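Local coordinates for regulatory protein of LacI family (Chloroflexus aggregans, PDB 3BBL) that probably regulates transcription as a DNA-binding protein of the LacI family, whose periplasmic-binding-protein-like core is likely to sense a small-molecule effector, at residues 105-110 and 270-275. Sequence-based numbering, arbitrary orientation.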
loop_
_atom_site.group_PDB
_atom_site.type_symbol
_atom_site.label_atom_id
_atom_site.label_comp_id
_atom_site.label_asym_id
_atom_site.label_seq_id
_atom_site.Cartn_x
_atom_site.Cartn_y
_atom_site.Cartn_z
ATOM N N VAL A 105 5.871 -21.469 -3.056
ATOM C CA VAL A 105 4.483 -21.110 -3.259
ATOM C C VAL A 105 4.564 -19.989 -4.291
ATOM O O VAL A 105 5.403 -19.095 -4.175
ATOM C CB VAL A 105 3.826 -20.556 -1.977
ATOM C CG1 VAL A 105 2.402 -20.104 -2.283
ATOM C CG2 VAL A 105 3.819 -21.617 -0.883
ATOM N N ASP A 106 3.711 -20.047 -5.308
ATOM C CA ASP A 106 3.714 -19.022 -6.336
ATOM C C ASP A 106 2.351 -18.850 -6.978
ATOM O O ASP A 106 1.486 -19.716 -6.879
ATOM C CB ASP A 106 4.740 -19.359 -7.421
ATOM C CG ASP A 106 5.174 -18.135 -8.209
ATOM O OD1 ASP A 106 4.580 -17.061 -8.012
ATOM O OD2 ASP A 106 6.108 -18.245 -9.024
ATOM N N ILE A 107 2.172 -17.709 -7.632
ATOM C CA ILE A 107 0.938 -17.405 -8.327
ATOM C C ILE A 107 1.175 -17.747 -9.797
ATOM O O ILE A 107 2.242 -17.461 -10.339
ATOM C CB ILE A 107 0.587 -15.904 -8.208
ATOM C CG1 ILE A 107 0.642 -15.465 -6.738
ATOM C CG2 ILE A 107 -0.791 -15.643 -8.800
ATOM C CD1 ILE A 107 -0.262 -16.260 -5.800
ATOM N N ASP A 108 0.192 -18.370 -10.437
ATOM C CA ASP A 108 0.314 -18.734 -11.846
ATOM C C ASP A 108 0.138 -17.475 -12.713
ATOM O O ASP A 108 -0.953 -17.207 -13.215
ATOM C CB ASP A 108 -0.749 -19.779 -12.213
ATOM C CG ASP A 108 -0.511 -20.406 -13.582
ATOM O OD1 ASP A 108 0.208 -19.804 -14.408
ATOM O OD2 ASP A 108 -1.061 -21.499 -13.835
ATOM N N GLY A 109 1.215 -16.708 -12.868
ATOM C CA GLY A 109 1.165 -15.500 -13.670
ATOM C C GLY A 109 0.682 -15.768 -15.087
ATOM O O GLY A 109 -0.188 -15.064 -15.607
ATOM N N THR A 110 1.248 -16.791 -15.713
ATOM C CA THR A 110 0.879 -17.164 -17.070
ATOM C C THR A 110 -0.635 -17.309 -17.232
ATOM O O THR A 110 -1.228 -16.745 -18.154
ATOM C CB THR A 110 1.573 -18.492 -17.470
ATOM O OG1 THR A 110 2.989 -18.296 -17.451
ATOM C CG2 THR A 110 1.156 -18.949 -18.867
ATOM N N LEU A 270 -0.807 -21.290 -6.916
ATOM C CA LEU A 270 -2.135 -20.717 -6.771
ATOM C C LEU A 270 -2.567 -20.000 -8.049
ATOM O O LEU A 270 -1.744 -19.437 -8.769
ATOM C CB LEU A 270 -2.148 -19.733 -5.600
ATOM C CG LEU A 270 -1.685 -20.292 -4.255
ATOM C CD1 LEU A 270 -1.718 -19.194 -3.211
ATOM C CD2 LEU A 270 -2.581 -21.443 -3.836
ATOM N N GLN A 271 -3.867 -20.012 -8.319
ATOM C CA GLN A 271 -4.406 -19.367 -9.503
ATOM C C GLN A 271 -4.925 -17.957 -9.230
ATOM O O GLN A 271 -5.547 -17.698 -8.200
ATOM C CB GLN A 271 -5.548 -20.207 -10.085
ATOM C CG GLN A 271 -5.125 -21.564 -10.602
ATOM C CD GLN A 271 -3.999 -21.472 -11.612
ATOM O OE1 GLN A 271 -2.901 -21.983 -11.382
ATOM N NE2 GLN A 271 -4.260 -20.814 -12.736
ATOM N N PRO A 272 -4.650 -17.016 -10.150
ATOM C CA PRO A 272 -5.131 -15.644 -9.957
ATOM C C PRO A 272 -6.557 -15.546 -10.513
ATOM O O PRO A 272 -7.066 -16.495 -11.105
ATOM C CB PRO A 272 -4.135 -14.820 -10.759
ATOM C CG PRO A 272 -3.839 -15.723 -11.919
ATOM C CD PRO A 272 -3.669 -17.079 -11.250
ATOM N N SER A 273 -7.198 -14.401 -10.316
ATOM C CA SER A 273 -8.551 -14.193 -10.809
ATOM C C SER A 273 -8.611 -12.934 -11.650
ATOM O O SER A 273 -8.003 -11.927 -11.307
ATOM C CB SER A 273 -9.534 -14.041 -9.650
ATOM O OG SER A 273 -9.752 -15.277 -9.006
ATOM N N LEU A 274 -9.346 -12.992 -12.753
ATOM C CA LEU A 274 -9.493 -11.830 -13.613
ATOM C C LEU A 274 -10.648 -11.016 -13.054
ATOM O O LEU A 274 -11.713 -11.556 -12.797
ATOM C CB LEU A 274 -9.797 -12.258 -15.051
ATOM C CG LEU A 274 -10.089 -11.128 -16.045
ATOM C CD1 LEU A 274 -8.888 -10.203 -16.158
ATOM C CD2 LEU A 274 -10.439 -11.718 -17.405
ATOM N N ILE A 275 -10.427 -9.724 -12.840
ATOM C CA ILE A 275 -11.476 -8.856 -12.315
ATOM C C ILE A 275 -11.923 -7.883 -13.397
ATOM O O ILE A 275 -11.204 -6.942 -13.731
ATOM C CB ILE A 275 -10.987 -8.039 -11.106
ATOM C CG1 ILE A 275 -10.295 -8.957 -10.094
ATOM C CG2 ILE A 275 -12.161 -7.339 -10.456
ATOM C CD1 ILE A 275 -11.157 -10.102 -9.608
#
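I107 and L270 pair as a parallel bridge in which the backbone of L270 supplies both the donor and the acceptor, a compact example of how a sheet satisfies its polar atoms where a strand ends. L270 N gives its hydrogen to D106 O at 2.8 Å, nearly straight at 170°, and L270 O accepts D108 N, also at 2.8 Å, the oxygen facing this donor almost head-on. The same carbonyl oxygen takes a CA-H...O contact from I107 CA at 3.4 Å. I107 and L270 point their side chains to one face of the sheet, where I107 CD1 lies 4.0 Å from L270 CB. With I107 CG2 anti to the backbone N (CG1 at chi1 -51°), the two branches divide the work: CD1 meets the leucine, while CG2 rests 4.0 Å from P272 CB. Cut back to an alanine, I107 would lose both branches, which would probably leave a gap beside L270 CB and P272 CB. The D106 side chain leaves the backbone away from 270-275, and its OD2 forms salt bridges with R95 and R138, which probably balance this buried charge. D108, with CG anti to its own N (chi1 -169°), uses OD1 to cap A111 N at the start of helix 109-123. Its OD2 lies near the end of the Q271 side chain. Beyond them P272 CD sits 3.4 Å from D108 O, after which the chains part. Strand 104-107 thus passes through an inverse gamma turn centred on D108, where G109 N reaches I107 O in a weak bond, into helix 109-123, with D108 as its N-cap, while 270-275 runs on to pair with strand 237-240, an arrangement consistent with the interlobe crossover region of the two-lobed periplasmic-binding-protein fold of LacI-family regulators.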